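Local coordinates for Abbfa_003403 (Acinetobacter baumannii, PDB 4ZXH), which is a four-domain nonribosomal peptide synthetase that probably activates an amino acid, condenses it into a peptide on its carrier domain and releases the product through its thioesterase, at residues S643-N646 against F647-M651; I673-L676 against E677-P681; Y1144-S1147 against R1148-Q1152. One frame throughout, in Å; residues are numbered along the deposited sequence.

Contact 1 of 3, residues S643-N646 against F647-M651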
loop_
_atom_site.group_PDB
_atom_site.type_symbol
_atom_site.label_atom_id
_atom_site.label_comp_id
_atom_site.label_asym_id
_atom_site.label_seq_id
_atom_site.Cartn_x
_atom_site.Cartn_y
_atom_site.Cartn_z
ATOM N N SER A 643 -15.545 6.632 -42.230
ATOM C CA SER A 643 -15.116 6.143 -40.900
ATOM C C SER A 643 -15.837 4.860 -40.518
ATOM O O SER A 643 -15.213 3.892 -40.118
ATOM C CB SER A 643 -15.382 7.168 -39.783
ATOM O OG SER A 643 -15.203 8.507 -40.216
ATOM N N ILE A 644 -17.164 4.883 -40.626
ATOM C CA ILE A 644 -18.004 3.775 -40.204
ATOM C C ILE A 644 -17.606 2.486 -40.899
ATOM O O ILE A 644 -17.400 1.470 -40.246
ATOM C CB ILE A 644 -19.501 4.058 -40.481
ATOM C CG1 ILE A 644 -19.977 5.216 -39.623
ATOM C CG2 ILE A 644 -20.377 2.818 -40.204
ATOM C CD1 ILE A 644 -21.423 5.475 -39.761
ATOM N N ILE A 645 -17.486 2.528 -42.220
ATOM C CA ILE A 645 -17.237 1.315 -42.972
ATOM C C ILE A 645 -15.798 0.822 -42.683
ATOM O O ILE A 645 -15.559 -0.380 -42.564
ATOM C CB ILE A 645 -17.514 1.533 -44.501
ATOM C CG1 ILE A 645 -17.320 0.230 -45.279
ATOM C CG2 ILE A 645 -16.703 2.698 -45.094
ATOM C CD1 ILE A 645 -18.385 -0.798 -44.952
ATOM N N ASN A 646 -14.856 1.749 -42.526
ATOM C CA ASN A 646 -13.524 1.396 -42.059
ATOM C C ASN A 646 -13.569 0.640 -40.737
ATOM O O ASN A 646 -12.900 -0.375 -40.566
ATOM C CB ASN A 646 -12.661 2.641 -41.886
ATOM C CG ASN A 646 -11.267 2.311 -41.393
ATOM O OD1 ASN A 646 -10.431 1.794 -42.132
ATOM N ND2 ASN A 646 -11.027 2.570 -40.118
ATOM N N PHE A 647 -14.356 1.154 -39.802
ATOM C CA PHE A 647 -14.520 0.519 -38.509
ATOM C C PHE A 647 -15.109 -0.884 -38.623
ATOM O O PHE A 647 -14.544 -1.843 -38.113
ATOM C CB PHE A 647 -15.404 1.383 -37.614
ATOM C CG PHE A 647 -15.962 0.652 -36.422
ATOM C CD1 PHE A 647 -15.144 0.307 -35.358
ATOM C CD2 PHE A 647 -17.310 0.324 -36.362
ATOM C CE1 PHE A 647 -15.656 -0.350 -34.265
ATOM C CE2 PHE A 647 -17.826 -0.340 -35.271
ATOM C CZ PHE A 647 -16.998 -0.683 -34.228
ATOM N N LEU A 648 -16.249 -0.985 -39.293
ATOM C CA LEU A 648 -16.980 -2.236 -39.420
ATOM C C LEU A 648 -16.141 -3.328 -40.054
ATOM O O LEU A 648 -16.100 -4.450 -39.541
ATOM C CB LEU A 648 -18.263 -2.019 -40.231
ATOM C CG LEU A 648 -19.317 -1.277 -39.406
ATOM C CD1 LEU A 648 -20.494 -0.833 -40.250
ATOM C CD2 LEU A 648 -19.766 -2.171 -38.268
ATOM N N LEU A 649 -15.468 -3.003 -41.155
ATOM C CA LEU A 649 -14.615 -3.981 -41.833
ATOM C C LEU A 649 -13.450 -4.416 -40.951
ATOM O O LEU A 649 -13.081 -5.589 -40.921
ATOM C CB LEU A 649 -14.084 -3.422 -43.153
ATOM C CG LEU A 649 -15.094 -3.261 -44.289
ATOM C CD1 LEU A 649 -14.394 -2.763 -45.530
ATOM C CD2 LEU A 649 -15.802 -4.581 -44.557
ATOM N N SER A 650 -12.874 -3.458 -40.234
ATOM C CA SER A 650 -11.762 -3.724 -39.331
ATOM C C SER A 650 -12.219 -4.682 -38.240
ATOM O O SER A 650 -11.508 -5.611 -37.856
ATOM C CB SER A 650 -11.252 -2.422 -38.712
ATOM O OG SER A 650 -9.893 -2.506 -38.324
ATOM N N MET A 651 -13.428 -4.452 -37.755
ATOM C CA MET A 651 -13.973 -5.270 -36.693
ATOM C C MET A 651 -14.235 -6.673 -37.205
ATOM O O MET A 651 -14.029 -7.654 -36.479
ATOM C CB MET A 651 -15.246 -4.636 -36.130
ATOM C CG MET A 651 -14.942 -3.636 -35.020
ATOM S SD MET A 651 -14.071 -4.373 -33.588
ATOM C CE MET A 651 -12.802 -3.171 -33.406
#
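I644 and L648 touch one turn apart on helix 641-655, in the adenylation domain, and the backbone beneath them is regular alpha helix. Four i to i+4 bonds join the two halves: F647 N to S643 O, L648 N to I644 O, L649 N to I645 O and S650 N to N646 O. The bond from L648 N to I644 O, 2.9 Å long, is nearly straight (170° at the hydrogen), while the one from S650 N to N646 O bends to 152°.

Apolar contact follows the same spacing. With CG2 anti to its backbone N, I644 sets that methyl 3.7 Å from L648 CD1, the two side chains lying alongside each other. I645 and L649 repeat the pattern more loosely, I645 CD1 being 4.2 Å from L649 CG. F647 brings its CB to 3.3 Å from I644 O, and that oxygen lies near the plane of the ring, at its edge.

The polar ends turn to A790 and N791 of the same chain. The N646 amide bonds N791 through OD1 and A790 O through ND2, and S650 OG takes the A790 N-H, so both buried groups are satisfied.

F647, L648 and M651 pack on L676 of helix 674-679, I644 rests on strand 621-627, and I645 joins L648 against L483 of helix 483-494.

Contact 2 of 3, residues I673-L676 against E677-P681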
loop_
_atom_site.group_PDB
_atom_site.type_symbol
_atom_site.label_atom_id
_atom_site.label_comp_id
_atom_site.label_asym_id
_atom_site.label_seq_id
_atom_site.Cartn_x
_atom_site.Cartn_y
_atom_site.Cartn_z
ATOM N N ILE A 673 -21.552 2.751 -29.940
ATOM C CA ILE A 673 -21.047 1.378 -30.066
ATOM C C ILE A 673 -22.158 0.452 -30.554
ATOM O O ILE A 673 -21.892 -0.614 -31.109
ATOM C CB ILE A 673 -20.439 0.841 -28.740
ATOM C CG1 ILE A 673 -21.515 0.451 -27.732
ATOM C CG2 ILE A 673 -19.485 1.858 -28.124
ATOM C CD1 ILE A 673 -20.939 -0.136 -26.463
ATOM N N SER A 674 -23.400 0.898 -30.390
ATOM C CA SER A 674 -24.564 0.165 -30.870
ATOM C C SER A 674 -24.521 -0.026 -32.382
ATOM O O SER A 674 -25.096 -0.981 -32.914
ATOM C CB SER A 674 -25.845 0.901 -30.493
ATOM O OG SER A 674 -25.940 2.096 -31.245
ATOM N N ILE A 675 -23.862 0.903 -33.066
ATOM C CA ILE A 675 -23.614 0.797 -34.504
ATOM C C ILE A 675 -23.095 -0.597 -34.915
ATOM O O ILE A 675 -23.594 -1.191 -35.871
ATOM C CB ILE A 675 -22.615 1.905 -34.954
ATOM C CG1 ILE A 675 -23.388 3.145 -35.363
ATOM C CG2 ILE A 675 -21.768 1.483 -36.119
ATOM C CD1 ILE A 675 -24.372 2.853 -36.458
ATOM N N LEU A 676 -22.108 -1.116 -34.185
ATOM C CA LEU A 676 -21.549 -2.441 -34.447
ATOM C C LEU A 676 -22.583 -3.547 -34.246
ATOM O O LEU A 676 -22.640 -4.510 -35.007
ATOM C CB LEU A 676 -20.355 -2.705 -33.527
ATOM C CG LEU A 676 -19.780 -4.122 -33.545
ATOM C CD1 LEU A 676 -19.074 -4.403 -34.857
ATOM C CD2 LEU A 676 -18.857 -4.324 -32.377
ATOM N N GLU A 677 -23.386 -3.394 -33.200
ATOM C CA GLU A 677 -24.364 -4.390 -32.794
ATOM C C GLU A 677 -25.531 -4.476 -33.767
ATOM O O GLU A 677 -26.056 -5.560 -34.038
ATOM C CB GLU A 677 -24.896 -4.069 -31.393
ATOM C CG GLU A 677 -23.830 -3.732 -30.362
ATOM C CD GLU A 677 -24.432 -3.405 -29.005
ATOM O OE1 GLU A 677 -25.678 -3.321 -28.905
ATOM O OE2 GLU A 677 -23.661 -3.221 -28.038
ATOM N N LEU A 678 -25.946 -3.328 -34.283
ATOM C CA LEU A 678 -27.126 -3.270 -35.135
ATOM C C LEU A 678 -26.831 -3.536 -36.622
ATOM O O LEU A 678 -27.740 -3.813 -37.390
ATOM C CB LEU A 678 -27.807 -1.906 -34.968
ATOM C CG LEU A 678 -28.285 -1.586 -33.541
ATOM C CD1 LEU A 678 -28.737 -0.118 -33.411
ATOM C CD2 LEU A 678 -29.396 -2.547 -33.061
ATOM N N LEU A 679 -25.568 -3.476 -37.030
ATOM C CA LEU A 679 -25.256 -3.552 -38.452
ATOM C C LEU A 679 -24.430 -4.754 -38.866
ATOM O O LEU A 679 -24.751 -5.423 -39.845
ATOM C CB LEU A 679 -24.519 -2.293 -38.901
ATOM C CG LEU A 679 -25.318 -0.995 -38.860
ATOM C CD1 LEU A 679 -24.484 0.141 -39.443
ATOM C CD2 LEU A 679 -26.638 -1.161 -39.597
ATOM N N ILE A 680 -23.357 -5.036 -38.142
ATOM C CA ILE A 680 -22.361 -5.942 -38.699
ATOM C C ILE A 680 -22.855 -7.366 -39.022
ATOM O O ILE A 680 -22.284 -7.999 -39.909
ATOM C CB ILE A 680 -21.098 -6.035 -37.796
ATOM C CG1 ILE A 680 -19.888 -6.442 -38.651
ATOM C CG2 ILE A 680 -21.306 -6.982 -36.621
ATOM C CD1 ILE A 680 -18.573 -6.495 -37.904
ATOM N N PRO A 681 -23.918 -7.877 -38.351
ATOM C CA PRO A 681 -24.293 -9.186 -38.897
ATOM C C PRO A 681 -25.046 -9.022 -40.208
ATOM O O PRO A 681 -24.999 -9.922 -41.049
ATOM C CB PRO A 681 -25.200 -9.793 -37.813
ATOM C CG PRO A 681 -24.995 -8.941 -36.597
ATOM C CD PRO A 681 -24.674 -7.575 -37.123
#
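L676 and I680 meet because both branches swing to the same flank: L676 CG stands anti to its backbone N (chi1 172°), and I680 CG1 does likewise at -155°. Their CD1 methyls come to 3.7 Å, the side chains running alongside each other. The setting is the short helix 674-679, the crossover helix of a beta-alpha-beta unit between strands 662-665 and 687-690 of the adenylation domain. I680 also lays CG2 near the backbone oxygen of L676. On another flank I675 and L679 pair in the same manner, I675 CD1 lying 4.0 Å from L679 CD1, and both rest on W552 of helix 543-553.

The backbone bonds between 673-676 and 677-681 differ in quality. L678 N reaches S674 O at 2.8 Å; the next bond, L679 N to I675 O, is weak, its angle only 124°. The bond from I680 N to L676 O is straighter, though long at 3.3 Å.

E677 stretches out beyond CG and runs back beside I673 and S674, its CG 3.7 Å from I673 O. Its buried carboxylate is held by outside partners: OE2 accepts from T667 OG1 and Q715 NE2, and OE1 has a weak bond from I666 N. These ties fasten the helix to the residues that follow strand 662-665 and to strand 713-716. S674 OG bonds F671 O, three residues earlier, and sits 4.2 Å from L678 CD1.

Contact 3 of 3, residues Y1144-S1147 against R1148-Q1152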
loop_
_atom_site.group_PDB
_atom_site.type_symbol
_atom_site.label_atom_id
_atom_site.label_comp_id
_atom_site.label_asym_id
_atom_site.label_seq_id
_atom_site.Cartn_x
_atom_site.Cartn_y
_atom_site.Cartn_z
ATOM N N TYR A 1144 -6.146 -3.973 53.697
ATOM C CA TYR A 1144 -6.274 -4.107 55.139
ATOM C C TYR A 1144 -5.831 -5.495 55.557
ATOM O O TYR A 1144 -5.007 -5.636 56.465
ATOM C CB TYR A 1144 -7.714 -3.839 55.569
ATOM C CG TYR A 1144 -7.941 -3.699 57.066
ATOM C CD1 TYR A 1144 -7.484 -2.583 57.760
ATOM C CD2 TYR A 1144 -8.662 -4.653 57.768
ATOM C CE1 TYR A 1144 -7.710 -2.438 59.118
ATOM C CE2 TYR A 1144 -8.904 -4.518 59.125
ATOM C CZ TYR A 1144 -8.423 -3.414 59.798
ATOM O OH TYR A 1144 -8.663 -3.281 61.153
ATOM N N GLU A 1145 -6.348 -6.518 54.875
ATOM C CA GLU A 1145 -6.017 -7.897 55.242
ATOM C C GLU A 1145 -4.551 -8.231 54.929
ATOM O O GLU A 1145 -3.907 -8.994 55.652
ATOM C CB GLU A 1145 -6.952 -8.895 54.541
ATOM C CG GLU A 1145 -6.561 -10.364 54.728
ATOM C CD GLU A 1145 -6.607 -10.824 56.192
ATOM O OE1 GLU A 1145 -7.299 -10.176 57.018
ATOM O OE2 GLU A 1145 -5.953 -11.844 56.511
ATOM N N ILE A 1146 -4.019 -7.652 53.860
ATOM C CA ILE A 1146 -2.607 -7.833 53.559
ATOM C C ILE A 1146 -1.760 -7.200 54.655
ATOM O O ILE A 1146 -0.775 -7.800 55.092
ATOM C CB ILE A 1146 -2.241 -7.260 52.202
ATOM C CG1 ILE A 1146 -2.732 -8.210 51.117
ATOM C CG2 ILE A 1146 -0.756 -7.121 52.070
ATOM C CD1 ILE A 1146 -2.386 -7.762 49.741
ATOM N N SER A 1147 -2.160 -6.019 55.128
ATOM C CA SER A 1147 -1.472 -5.397 56.259
ATOM C C SER A 1147 -1.508 -6.285 57.485
ATOM O O SER A 1147 -0.495 -6.460 58.149
ATOM C CB SER A 1147 -2.089 -4.055 56.613
ATOM O OG SER A 1147 -2.144 -3.217 55.484
ATOM N N ARG A 1148 -2.686 -6.834 57.777
ATOM C CA ARG A 1148 -2.894 -7.669 58.956
ATOM C C ARG A 1148 -1.937 -8.850 58.954
ATOM O O ARG A 1148 -1.449 -9.260 60.015
ATOM C CB ARG A 1148 -4.349 -8.168 59.034
ATOM C CG ARG A 1148 -4.760 -8.681 60.425
ATOM C CD ARG A 1148 -6.108 -9.416 60.450
ATOM N NE ARG A 1148 -6.063 -10.668 59.696
ATOM C CZ ARG A 1148 -5.487 -11.791 60.128
ATOM N NH1 ARG A 1148 -4.899 -11.825 61.320
ATOM N NH2 ARG A 1148 -5.494 -12.883 59.363
ATOM N N GLN A 1149 -1.657 -9.387 57.768
ATOM C CA GLN A 1149 -0.765 -10.540 57.646
ATOM C C GLN A 1149 0.715 -10.153 57.693
ATOM O O GLN A 1149 1.515 -10.873 58.285
ATOM C CB GLN A 1149 -1.053 -11.311 56.358
ATOM C CG GLN A 1149 -2.431 -11.947 56.298
ATOM C CD GLN A 1149 -2.537 -13.015 55.214
ATOM O OE1 GLN A 1149 -1.529 -13.484 54.689
ATOM N NE2 GLN A 1149 -3.762 -13.404 54.878
ATOM N N LEU A 1150 1.075 -9.025 57.076
ATOM C CA LEU A 1150 2.463 -8.552 57.073
ATOM C C LEU A 1150 2.960 -8.293 58.503
ATOM O O LEU A 1150 4.116 -8.589 58.816
ATOM C CB LEU A 1150 2.615 -7.292 56.214
ATOM C CG LEU A 1150 2.423 -7.435 54.692
ATOM C CD1 LEU A 1150 2.456 -6.069 53.979
ATOM C CD2 LEU A 1150 3.419 -8.386 54.052
ATOM N N ARG A 1151 2.094 -7.758 59.365
ATOM C CA ARG A 1151 2.366 -7.693 60.804
ATOM C C ARG A 1151 2.726 -9.064 61.383
ATOM O O ARG A 1151 3.740 -9.223 62.079
ATOM C CB ARG A 1151 1.157 -7.143 61.557
ATOM C CG ARG A 1151 0.981 -5.648 61.465
ATOM C CD ARG A 1151 1.832 -4.905 62.484
ATOM N NE ARG A 1151 1.601 -3.461 62.414
ATOM C CZ ARG A 1151 0.535 -2.840 62.920
ATOM N NH1 ARG A 1151 -0.415 -3.529 63.552
ATOM N NH2 ARG A 1151 0.423 -1.523 62.798
ATOM N N GLN A 1152 1.878 -10.047 61.093
ATOM C CA GLN A 1152 2.073 -11.400 61.594
ATOM C C GLN A 1152 3.437 -11.982 61.233
ATOM O O GLN A 1152 3.946 -12.838 61.944
ATOM C CB GLN A 1152 0.964 -12.322 61.079
ATOM C CG GLN A 1152 -0.381 -12.061 61.729
ATOM C CD GLN A 1152 -0.279 -12.027 63.246
ATOM O OE1 GLN A 1152 -0.273 -10.954 63.855
ATOM N NE2 GLN A 1152 -0.178 -13.204 63.862
#
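The guanidinium of R1148 meets the carboxylate of E1145 edge-on: E1145 OE1 lies at its edge, in the guanidinium plane, and the two flat groups are turned 41° from each other. R1148 holds E1145 side-on with two nitrogens, NE to OE1 at 3.0 Å and NH2 to OE2 at 3.1 Å. The fit is not flat, for NE meets OE1 on the syn side but out of the carboxylate plane. Q1149 comes to E1145 OE2 from the anti side, its amide plane 76° from that of the carboxylate; NE2 reaches the anti lone pair of OE2 at 3.1 Å while R1148 NH2 uses the syn one.

All this decorates helix 1138-1152, which links strands 1131-1136 and 1157-1163 as a beta-alpha-beta crossover in the alpha/beta-hydrolase fold of the thioesterase domain. The helix follows C1137, the probable nucleophile on its elbow.

The bend of E1145 at chi2 (63°) curls its carboxylate toward R1148 and Q1149, and OE1 also accepts from Y1253 OH. The arginine, the Q1149 amide and the Y1253 hydroxyl would together probably favour the charged carboxylate. Q1149 ties the cluster to helix 1111-1125, its OE1 bonded to T1116 OG1 and its NE2 to E1112 O.

Beneath, i to i+4 backbone bonds run on, that from R1151 N to S1147 O being nearly straight. Y1144 turns its ring edge-to-face with W1280 and bonds E1258 O through its hydroxyl. Against strand 1131-1136 lies L1150, whose CD1 packs 3.9 Å from I1146 CG2.

In the fold
Contacts 1 and 2 are neighbours within the adenylation domain, their centres about 11 Å apart, on helices 641-655 and 674-679 that come one after the other along the chain and pack directly together. L676 makes most of the touches, with L676 CB 3.9 Å from F647 CE2, and I680 adds a methyl against the backbone of L648. Contact 3 comes much later, in the thioesterase domain, with its centre about 99 Å from that of contact 1 and on the opposite side of the chain's centre. The two regions thus belong to separate domains of one long synthetase; the nearest atoms of contacts 1 and 3 are about 84 Å apart, so these two sites do not touch.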